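Local coordinates for protein N-alpha-acetyltransferase (PDB 4R3L) that transfers the acetyl group of acetyl-CoA to the alpha-amino group of protein N-termini, preferring those that begin with serine, at residues A[138-150]-A[155-167]. Sequence-based numbering, arbitrary orientation.
Sequences LYEKLNFKKVKVL and ADGEDAYLMARPL. With COA (coenzyme A), chain C.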
ATOM      1  N   LEU A 138      -3.907  -2.849 -11.678  1.00 31.10           N
ATOM      2  CA  LEU A 138      -4.314  -3.504 -10.440  1.00 28.65           C
ATOM      3  C   LEU A 138      -5.366  -2.648  -9.732  1.00 33.42           C
ATOM      4  O   LEU A 138      -6.495  -3.086  -9.500  1.00 33.08           O
ATOM      5  CB  LEU A 138      -3.086  -3.736  -9.548  1.00 32.01           C
ATOM      6  CG  LEU A 138      -3.211  -4.069  -8.061  1.00 27.36           C
ATOM      7  CD1 LEU A 138      -3.679  -5.487  -7.876  1.00 29.33           C
ATOM      8  CD2 LEU A 138      -1.880  -3.830  -7.330  1.00 28.02           C
ATOM      9  N   TYR A 139      -4.996  -1.406  -9.431  1.00 27.05           N
ATOM     10  CA  TYR A 139      -5.877  -0.500  -8.701  1.00 26.74           C
ATOM     11  C   TYR A 139      -7.190  -0.198  -9.436  1.00 23.30           C
ATOM     12  O   TYR A 139      -8.254  -0.106  -8.815  1.00 24.62           O
ATOM     13  CB  TYR A 139      -5.132   0.804  -8.398  1.00 20.74           C
ATOM     14  CG  TYR A 139      -3.784   0.603  -7.727  1.00 22.92           C
ATOM     15  CD1 TYR A 139      -3.590  -0.383  -6.764  1.00 26.69           C
ATOM     16  CD2 TYR A 139      -2.702   1.398  -8.063  1.00 22.60           C
ATOM     17  CE1 TYR A 139      -2.350  -0.551  -6.152  1.00 27.00           C
ATOM     18  CE2 TYR A 139      -1.475   1.229  -7.471  1.00 22.90           C
ATOM     19  CZ  TYR A 139      -1.297   0.253  -6.520  1.00 27.29           C
ATOM     20  OH  TYR A 139      -0.054   0.113  -5.929  1.00 26.95           O
ATOM     21  N   GLU A 140      -7.139  -0.017 -10.747  1.00 29.36           N
ATOM     22  CA  GLU A 140      -8.385   0.236 -11.476  1.00 30.20           C
ATOM     23  C   GLU A 140      -9.301  -1.001 -11.440  1.00 32.50           C
ATOM     24  O   GLU A 140     -10.522  -0.877 -11.357  1.00 31.67           O
ATOM     25  CB  GLU A 140      -8.096   0.667 -12.919  1.00 34.15           C
ATOM     26  CG  GLU A 140      -7.572   2.102 -13.027  1.00 40.39           C
ATOM     27  CD  GLU A 140      -7.157   2.476 -14.440  1.00 46.08           C
ATOM     28  OE1 GLU A 140      -6.964   1.557 -15.266  1.00 45.75           O
ATOM     29  OE2 GLU A 140      -7.020   3.689 -14.721  1.00 50.17           O
ATOM     30  N   LYS A 141      -8.707  -2.190 -11.460  1.00 31.57           N
ATOM     31  CA  LYS A 141      -9.489  -3.419 -11.318  1.00 35.55           C
ATOM     32  C   LYS A 141     -10.196  -3.490  -9.967  1.00 35.03           C
ATOM     33  O   LYS A 141     -11.280  -4.057  -9.862  1.00 32.36           O
ATOM     34  CB  LYS A 141      -8.606  -4.656 -11.502  1.00 36.95           C
ATOM     35  CG  LYS A 141      -8.604  -5.222 -12.918  1.00 45.90           C
ATOM     36  CD  LYS A 141      -8.546  -6.747 -12.903  1.00 44.84           C
ATOM     37  CE  LYS A 141      -8.560  -7.329 -14.317  1.00 56.89           C
ATOM     38  NZ  LYS A 141      -9.796  -7.000 -15.089  1.00 58.63           N
ATOM     39  N   LEU A 142      -9.577  -2.912  -8.937  1.00 31.54           N
ATOM     40  CA  LEU A 142     -10.134  -2.906  -7.584  1.00 27.74           C
ATOM     41  C   LEU A 142     -10.968  -1.663  -7.349  1.00 23.32           C
ATOM     42  O   LEU A 142     -11.260  -1.301  -6.210  1.00 27.20           O
ATOM     43  CB  LEU A 142      -9.020  -2.991  -6.532  1.00 27.70           C
ATOM     44  CG  LEU A 142      -8.564  -4.393  -6.120  1.00 35.77           C
ATOM     45  CD1 LEU A 142      -8.154  -5.217  -7.322  1.00 33.83           C
ATOM     46  CD2 LEU A 142      -7.420  -4.309  -5.129  1.00 35.10           C
ATOM     47  N   ASN A 143     -11.323  -1.010  -8.447  1.00 25.51           N
ATOM     48  CA  ASN A 143     -12.188   0.163  -8.454  1.00 25.00           C
ATOM     49  C   ASN A 143     -11.609   1.394  -7.769  1.00 25.80           C
ATOM     50  O   ASN A 143     -12.354   2.233  -7.292  1.00 23.61           O
ATOM     51  CB  ASN A 143     -13.545  -0.161  -7.826  1.00 30.56           C
ATOM     52  CG  ASN A 143     -14.613  -0.424  -8.866  1.00 41.62           C
ATOM     53  OD1 ASN A 143     -15.263   0.506  -9.361  1.00 45.29           O
ATOM     54  ND2 ASN A 143     -14.794  -1.692  -9.214  1.00 38.77           N
ATOM     55  N   PHE A 144     -10.288   1.511  -7.729  1.00 24.56           N
ATOM     56  CA  PHE A 144      -9.695   2.807  -7.416  1.00 24.86           C
ATOM     57  C   PHE A 144      -9.914   3.750  -8.605  1.00 26.68           C
ATOM     58  O   PHE A 144      -9.910   3.310  -9.758  1.00 25.34           O
ATOM     59  CB  PHE A 144      -8.206   2.678  -7.121  1.00 22.41           C
ATOM     60  CG  PHE A 144      -7.895   2.062  -5.796  1.00 20.97           C
ATOM     61  CD1 PHE A 144      -7.307   2.824  -4.796  1.00 21.10           C
ATOM     62  CD2 PHE A 144      -8.152   0.722  -5.552  1.00 23.16           C
ATOM     63  CE1 PHE A 144      -6.995   2.265  -3.579  1.00 22.92           C
ATOM     64  CE2 PHE A 144      -7.845   0.155  -4.334  1.00 22.06           C
ATOM     65  CZ  PHE A 144      -7.269   0.924  -3.345  1.00 21.28           C
ATOM     66  N   LYS A 145     -10.117   5.031  -8.312  1.00 23.49           N
ATOM     67  CA  LYS A 145     -10.218   6.056  -9.336  1.00 29.70           C
ATOM     68  C   LYS A 145      -9.062   7.051  -9.238  1.00 30.00           C
ATOM     69  O   LYS A 145      -8.640   7.396  -8.139  1.00 26.45           O
ATOM     70  CB  LYS A 145     -11.546   6.796  -9.209  1.00 29.94           C
ATOM     71  CG  LYS A 145     -12.771   5.897  -9.354  1.00 32.39           C
ATOM     72  CD  LYS A 145     -12.678   5.006 -10.575  1.00 36.62           C
ATOM     73  CE  LYS A 145     -13.938   4.157 -10.734  1.00 40.50           C
ATOM     74  NZ  LYS A 145     -13.770   3.083 -11.762  1.00 40.70           N
ATOM     75  N   LYS A 146      -8.553   7.499 -10.385  1.00 27.80           N
ATOM     76  CA  LYS A 146      -7.551   8.569 -10.408  1.00 30.96           C
ATOM     77  C   LYS A 146      -8.202   9.877  -9.978  1.00 30.17           C
ATOM     78  O   LYS A 146      -8.943  10.469 -10.754  1.00 41.34           O
ATOM     79  CB  LYS A 146      -6.938   8.722 -11.808  1.00 30.23           C
ATOM     80  CG  LYS A 146      -6.212   7.494 -12.347  1.00 32.80           C
ATOM     81  CD  LYS A 146      -5.915   7.644 -13.845  1.00 37.34           C
ATOM     82  CE  LYS A 146      -5.244   6.394 -14.411  1.00 41.59           C
ATOM     83  NZ  LYS A 146      -5.079   6.411 -15.907  1.00 44.03           N
ATOM     84  N   VAL A 147      -7.953  10.333  -8.754  1.00 27.77           N
ATOM     85  CA  VAL A 147      -8.697  11.483  -8.234  1.00 32.06           C
ATOM     86  C   VAL A 147      -7.897  12.783  -8.223  1.00 43.02           C
ATOM     87  O   VAL A 147      -8.486  13.863  -8.252  1.00 44.78           O
ATOM     88  CB  VAL A 147      -9.240  11.233  -6.797  1.00 36.64           C
ATOM     89  CG1 VAL A 147     -10.132  10.003  -6.768  1.00 34.84           C
ATOM     90  CG2 VAL A 147      -8.122  11.082  -5.810  1.00 31.80           C
ATOM     91  N   LYS A 148      -6.570  12.685  -8.172  1.00 45.00           N
ATOM     92  CA  LYS A 148      -5.694  13.857  -8.280  1.00 44.03           C
ATOM     93  C   LYS A 148      -4.414  13.502  -9.025  1.00 42.35           C
ATOM     94  O   LYS A 148      -4.051  12.332  -9.144  1.00 32.53           O
ATOM     95  CB  LYS A 148      -5.339  14.428  -6.899  1.00 39.92           C
ATOM     96  CG  LYS A 148      -6.531  14.881  -6.062  1.00 50.28           C
ATOM     97  CD  LYS A 148      -6.167  15.996  -5.085  1.00 55.50           C
ATOM     98  CE  LYS A 148      -5.234  15.514  -3.993  1.00 44.17           C
ATOM     99  NZ  LYS A 148      -5.144  16.498  -2.876  1.00 50.32           N
ATOM    100  N   VAL A 149      -3.723  14.515  -9.533  1.00 40.83           N
ATOM    101  CA  VAL A 149      -2.409  14.280 -10.117  1.00 42.09           C
ATOM    102  C   VAL A 149      -1.363  15.072  -9.358  1.00 43.97           C
ATOM    103  O   VAL A 149      -1.248  16.283  -9.531  1.00 44.23           O
ATOM    104  CB  VAL A 149      -2.366  14.648 -11.604  1.00 47.06           C
ATOM    105  CG1 VAL A 149      -0.947  14.509 -12.145  1.00 42.66           C
ATOM    106  CG2 VAL A 149      -3.326  13.768 -12.380  1.00 46.61           C
ATOM    107  N   LEU A 150      -0.613  14.389  -8.498  1.00 34.88           N
ATOM    108  CA  LEU A 150       0.414  15.055  -7.717  1.00 34.17           C
ATOM    109  C   LEU A 150       1.612  15.350  -8.610  1.00 34.49           C
ATOM    110  O   LEU A 150       2.417  14.473  -8.918  1.00 27.86           O
ATOM    111  CB  LEU A 150       0.814  14.201  -6.511  1.00 35.17           C
ATOM    112  CG  LEU A 150      -0.363  13.763  -5.635  1.00 31.96           C
ATOM    113  CD1 LEU A 150       0.140  13.168  -4.333  1.00 40.41           C
ATOM    114  CD2 LEU A 150      -1.313  14.919  -5.357  1.00 37.48           C
ATOM    115  N   ALA A 155      11.070  11.869  -6.529  1.00 26.46           N
ATOM    116  CA  ALA A 155      12.324  12.608  -6.419  1.00 31.23           C
ATOM    117  C   ALA A 155      12.872  13.016  -7.790  1.00 32.04           C
ATOM    118  O   ALA A 155      13.411  14.109  -7.950  1.00 33.70           O
ATOM    119  CB  ALA A 155      13.349  11.786  -5.656  1.00 31.22           C
ATOM    120  N   ASP A 156      12.702  12.149  -8.783  1.00 36.70           N
ATOM    121  CA  ASP A 156      13.189  12.438 -10.122  1.00 40.33           C
ATOM    122  C   ASP A 156      12.262  13.376 -10.902  1.00 38.12           C
ATOM    123  O   ASP A 156      12.511  13.665 -12.070  1.00 39.98           O
ATOM    124  CB  ASP A 156      13.398  11.137 -10.909  1.00 38.16           C
ATOM    125  CG  ASP A 156      12.109  10.352 -11.119  1.00 42.21           C
ATOM    126  OD1 ASP A 156      11.078  10.668 -10.484  1.00 40.39           O
ATOM    127  OD2 ASP A 156      12.136   9.399 -11.922  1.00 46.26           O
ATOM    128  N   GLY A 157      11.200  13.853 -10.259  1.00 28.78           N
ATOM    129  CA  GLY A 157      10.273  14.769 -10.912  1.00 28.28           C
ATOM    130  C   GLY A 157       9.057  14.112 -11.538  1.00 28.77           C
ATOM    131  O   GLY A 157       8.136  14.800 -11.985  1.00 27.18           O
ATOM    132  N   GLU A 158       9.038  12.782 -11.580  1.00 29.91           N
ATOM    133  CA  GLU A 158       7.917  12.082 -12.206  1.00 27.86           C
ATOM    134  C   GLU A 158       6.614  12.368 -11.467  1.00 27.51           C
ATOM    135  O   GLU A 158       6.598  12.492 -10.238  1.00 28.43           O
ATOM    136  CB  GLU A 158       8.178  10.574 -12.276  1.00 28.19           C
ATOM    137  CG  GLU A 158       7.099   9.831 -13.050  1.00 29.63           C
ATOM    138  CD  GLU A 158       7.434   8.376 -13.313  1.00 32.04           C
ATOM    139  OE1 GLU A 158       6.697   7.742 -14.105  1.00 32.78           O
ATOM    140  OE2 GLU A 158       8.422   7.872 -12.733  1.00 33.69           O
ATOM    141  N   ASP A 159       5.524  12.511 -12.220  1.00 25.61           N
ATOM    142  CA  ASP A 159       4.211  12.746 -11.626  1.00 27.14           C
ATOM    143  C   ASP A 159       3.635  11.459 -11.020  1.00 23.34           C
ATOM    144  O   ASP A 159       4.003  10.364 -11.438  1.00 23.51           O
ATOM    145  CB  ASP A 159       3.230  13.285 -12.656  1.00 32.12           C
ATOM    146  CG  ASP A 159       3.620  14.647 -13.188  1.00 35.41           C
ATOM    147  OD1 ASP A 159       4.244  15.447 -12.446  1.00 32.97           O
ATOM    148  OD2 ASP A 159       3.275  14.912 -14.358  1.00 39.92           O
ATOM    149  N   ALA A 160       2.757  11.618 -10.029  1.00 25.61           N
ATOM    150  CA  ALA A 160       1.992  10.508  -9.462  1.00 27.82           C
ATOM    151  C   ALA A 160       0.503  10.697  -9.702  1.00 27.72           C
ATOM    152  O   ALA A 160       0.004  11.816  -9.716  1.00 29.25           O
ATOM    153  CB  ALA A 160       2.243  10.377  -7.977  1.00 26.81           C
ATOM    154  N   TYR A 161      -0.210   9.592  -9.879  1.00 24.92           N
ATOM    155  CA  TYR A 161      -1.648   9.630  -9.739  1.00 22.31           C
ATOM    156  C   TYR A 161      -1.984   9.408  -8.280  1.00 24.19           C
ATOM    157  O   TYR A 161      -1.472   8.472  -7.682  1.00 24.13           O
ATOM    158  CB  TYR A 161      -2.331   8.540 -10.569  1.00 27.16           C
ATOM    159  CG  TYR A 161      -2.228   8.678 -12.066  1.00 33.00           C
ATOM    160  CD1 TYR A 161      -2.759   9.778 -12.723  1.00 31.40           C
ATOM    161  CD2 TYR A 161      -1.647   7.673 -12.831  1.00 30.44           C
ATOM    162  CE1 TYR A 161      -2.678   9.888 -14.100  1.00 30.52           C
ATOM    163  CE2 TYR A 161      -1.565   7.773 -14.202  1.00 30.36           C
ATOM    164  CZ  TYR A 161      -2.079   8.883 -14.833  1.00 38.58           C
ATOM    165  OH  TYR A 161      -1.989   8.974 -16.211  1.00 35.75           O
ATOM    166  N   LEU A 162      -2.850  10.236  -7.711  1.00 20.89           N
ATOM    167  CA  LEU A 162      -3.465   9.893  -6.435  1.00 22.37           C
ATOM    168  C   LEU A 162      -4.714   9.079  -6.747  1.00 25.61           C
ATOM    169  O   LEU A 162      -5.666   9.590  -7.326  1.00 23.98           O
ATOM    170  CB  LEU A 162      -3.823  11.129  -5.606  1.00 26.56           C
ATOM    171  CG  LEU A 162      -4.037  10.863  -4.102  1.00 21.90           C
ATOM    172  CD1 LEU A 162      -3.846  12.135  -3.293  1.00 36.60           C
ATOM    173  CD2 LEU A 162      -5.417  10.291  -3.799  1.00 24.66           C
ATOM    174  N   MET A 163      -4.697   7.805  -6.387  1.00 20.33           N
ATOM    175  CA  MET A 163      -5.829   6.947  -6.675  1.00 21.02           C
ATOM    176  C   MET A 163      -6.536   6.628  -5.373  1.00 22.64           C
ATOM    177  O   MET A 163      -5.886   6.411  -4.346  1.00 19.33           O
ATOM    178  CB  MET A 163      -5.353   5.706  -7.410  1.00 22.26           C
ATOM    179  CG  MET A 163      -4.743   6.079  -8.765  1.00 25.08           C
ATOM    180  SD  MET A 163      -4.451   4.666  -9.802  1.00 30.22           S
ATOM    181  CE  MET A 163      -6.137   4.151 -10.139  1.00 27.69           C
ATOM    182  N   ALA A 164      -7.861   6.652  -5.397  1.00 17.86           N
ATOM    183  CA  ALA A 164      -8.623   6.514  -4.167  1.00 14.19           C
ATOM    184  C   ALA A 164      -9.932   5.794  -4.398  1.00 20.55           C
ATOM    185  O   ALA A 164     -10.461   5.769  -5.511  1.00 22.52           O
ATOM    186  CB  ALA A 164      -8.887   7.862  -3.547  1.00 22.43           C
ATOM    187  N   ARG A 165     -10.460   5.219  -3.336  1.00 20.91           N
ATOM    188  CA  ARG A 165     -11.822   4.709  -3.400  1.00 27.46           C
ATOM    189  C   ARG A 165     -12.431   4.686  -2.009  1.00 24.41           C
ATOM    190  O   ARG A 165     -11.715   4.535  -1.011  1.00 26.29           O
ATOM    191  CB  ARG A 165     -11.853   3.317  -4.031  1.00 24.81           C
ATOM    192  CG  ARG A 165     -10.958   2.305  -3.362  1.00 25.86           C
ATOM    193  CD  ARG A 165     -11.448   0.883  -3.647  1.00 28.37           C
ATOM    194  NE  ARG A 165     -12.614   0.566  -2.833  1.00 38.62           N
ATOM    195  CZ  ARG A 165     -13.257  -0.599  -2.843  1.00 38.00           C
ATOM    196  NH1 ARG A 165     -12.858  -1.584  -3.638  1.00 33.87           N
ATOM    197  NH2 ARG A 165     -14.302  -0.776  -2.052  1.00 37.76           N
ATOM    198  N   PRO A 166     -13.755   4.866  -1.930  1.00 25.34           N
ATOM    199  CA  PRO A 166     -14.452   4.723  -0.649  1.00 24.66           C
ATOM    200  C   PRO A 166     -14.336   3.309  -0.106  1.00 26.84           C
ATOM    201  O   PRO A 166     -14.117   2.359  -0.869  1.00 27.71           O
ATOM    202  CB  PRO A 166     -15.912   5.051  -1.003  1.00 36.75           C
ATOM    203  CG  PRO A 166     -15.836   5.818  -2.288  1.00 32.74           C
ATOM    204  CD  PRO A 166     -14.679   5.228  -3.023  1.00 29.22           C
ATOM    205  N   LEU A 167     -14.480   3.174   1.208  1.00 29.11           N
ATOM    206  CA  LEU A 167     -14.498   1.873   1.857  1.00 33.22           C
ATOM    207  C   LEU A 167     -15.915   1.559   2.302  1.00 38.75           C
ATOM    208  O   LEU A 167     -16.552   2.395   2.937  1.00 42.36           O
ATOM    209  CB  LEU A 167     -13.550   1.842   3.052  1.00 31.11           C
ATOM    210  CG  LEU A 167     -12.059   1.787   2.715  1.00 27.67           C
ATOM    211  CD1 LEU A 167     -11.239   1.796   3.968  1.00 29.40           C
ATOM    212  CD2 LEU A 167     -11.774   0.536   1.891  1.00 33.48           C
TER
HETATM  213  N1A COA C 400       0.231  -5.826 -16.779  1.00 42.62           N
HETATM  214  C2A COA C 400      -1.102  -5.647 -16.889  1.00 47.28           C
HETATM  215  N3A COA C 400      -1.907  -5.842 -15.842  1.00 46.38           N
HETATM  216  C4A COA C 400      -1.397  -6.232 -14.633  1.00 41.82           C
HETATM  217  C5A COA C 400      -0.032  -6.427 -14.488  1.00 38.55           C
HETATM  218  C6A COA C 400       0.791  -6.214 -15.606  1.00 42.09           C
HETATM  219  N6A COA C 400       2.233  -6.405 -15.497  1.00 39.79           N
HETATM  220  N7A COA C 400       0.194  -6.812 -13.172  1.00 38.31           N
HETATM  221  C8A COA C 400      -1.011  -6.853 -12.538  1.00 37.36           C
HETATM  222  N9A COA C 400      -1.980  -6.496 -13.405  1.00 36.93           N
HETATM  223  C1B COA C 400      -3.426  -6.429 -13.138  1.00 43.06           C
HETATM  224  C2B COA C 400      -4.119  -7.527 -13.844  1.00 44.21           C
HETATM  225  O2B COA C 400      -5.417  -7.163 -14.157  1.00 44.25           O
HETATM  226  C3B COA C 400      -4.166  -8.567 -12.844  1.00 40.72           C
HETATM  227  O3B COA C 400      -5.131  -9.480 -13.189  1.00 46.55           O
HETATM  228  P3B COA C 400      -4.716 -10.788 -13.949  1.00 57.95           P
HETATM  229  O7A COA C 400      -5.837 -11.823 -13.860  1.00 57.29           O
HETATM  230  O8A COA C 400      -3.501 -11.350 -13.323  1.00 43.01           O
HETATM  231  O9A COA C 400      -4.435 -10.468 -15.385  1.00 50.17           O
HETATM  232  C4B COA C 400      -4.523  -7.792 -11.643  1.00 38.69           C
HETATM  233  O4B COA C 400      -3.745  -6.625 -11.748  1.00 36.14           O
HETATM  234  C5B COA C 400      -4.148  -8.487 -10.402  1.00 36.19           C
HETATM  235  O5B COA C 400      -2.764  -8.531 -10.196  1.00 30.71           O
HETATM  236  P1A COA C 400      -2.036  -9.285  -9.014  1.00 27.49           P
HETATM  237  O1A COA C 400      -1.594 -10.660  -9.434  1.00 26.39           O
HETATM  238  O2A COA C 400      -2.914  -9.308  -7.830  1.00 23.34           O
HETATM  239  O3A COA C 400      -0.743  -8.375  -8.797  1.00 26.02           O
HETATM  240  P2A COA C 400       0.711  -8.883  -8.456  1.00 28.07           P
HETATM  241  O4A COA C 400       1.420  -9.447  -9.677  1.00 30.16           O
HETATM  242  O5A COA C 400       0.674  -9.861  -7.325  1.00 24.42           O
HETATM  243  O6A COA C 400       1.539  -7.596  -7.962  1.00 24.89           O
HETATM  244  CBP COA C 400       2.393  -5.329  -8.263  1.00 22.34           C
HETATM  245  CCP COA C 400       1.280  -6.380  -8.558  1.00 27.64           C
HETATM  246  CDP COA C 400       2.089  -4.061  -9.015  1.00 26.28           C
HETATM  247  CEP COA C 400       2.386  -5.071  -6.758  1.00 25.61           C
HETATM  248  CAP COA C 400       3.687  -5.968  -8.716  1.00 29.45           C
HETATM  249  OAP COA C 400       3.841  -5.979 -10.137  1.00 29.36           O
HETATM  250  C9P COA C 400       4.942  -5.318  -8.167  1.00 26.20           C
HETATM  251  O9P COA C 400       5.386  -5.635  -7.032  1.00 27.72           O
HETATM  252  N8P COA C 400       5.691  -4.341  -8.928  1.00 28.73           N
HETATM  253  C7P COA C 400       6.903  -3.694  -8.437  1.00 30.22           C
HETATM  254  C6P COA C 400       6.667  -2.832  -7.163  1.00 34.65           C
HETATM  255  C5P COA C 400       5.533  -1.825  -7.339  1.00 31.66           C
HETATM  256  O5P COA C 400       5.516  -1.119  -8.380  1.00 31.23           O
HETATM  257  N4P COA C 400       4.482  -1.713  -6.326  1.00 30.42           N
HETATM  258  C3P COA C 400       3.397  -0.768  -6.500  1.00 30.71           C
HETATM  259  C2P COA C 400       3.724   0.718  -6.429  1.00 40.76           C
HETATM  260  S1P COA C 400       2.394   1.857  -6.213  1.00 52.53           S
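Met-163 reaches from strand 160-166 to the end of helix 133-141, where its CE lies 3.8 Å from CG of Glu-140 and also touches CB of Tyr-139 and of Phe-144. A bend at the last torsion (chi3 67°) brings this methyl against them, while SD stands at the edge of the Tyr-139 ring, a Met-aromatic contact. The OH at the far end of the same tyrosine approaches S1P of coenzyme A to 3.0 Å; Met-163 thus packs on the backbone end of a residue of the acetyl-CoA site. Lys-146 runs beside Met-163 and lays CD over the centre of the Tyr-161 ring; its NZ makes an off-centre cation-pi contact there and a salt bridge with Glu-140. Strands 145-150 and 160-166 form the antiparallel hairpin that closes the GNAT fold, with 160-166 between 123-129 and the edge strand 145-150. A classic beta bulge, Val-147 and Lys-148 both facing Leu-162, shifts the hairpin register by one: Leu-162 O receives Val-147 N at 2.8 Å, nearly along the C=O axis, and Lys-148 N more weakly. CD2 of Leu-162 presses tightly on Val-147 CG2 (3.5 Å), and its CD1 meets CE of Lys-148, on the same sheet face. Beyond the helix, where Asn-143 is the C' residue of a Schellman motif, Arg-165 crosses Phe-144 with CG 3.7 Å from the ring centroid, squarely over the face. Its NH1 donates to Leu-142 O (3.0 Å, 149°), and NE binds Pro-166 O in the guanidinium plane. A serine at Arg-165 would probably uncover this face of Phe-144 and leave Leu-142 O without its guanidinium donor.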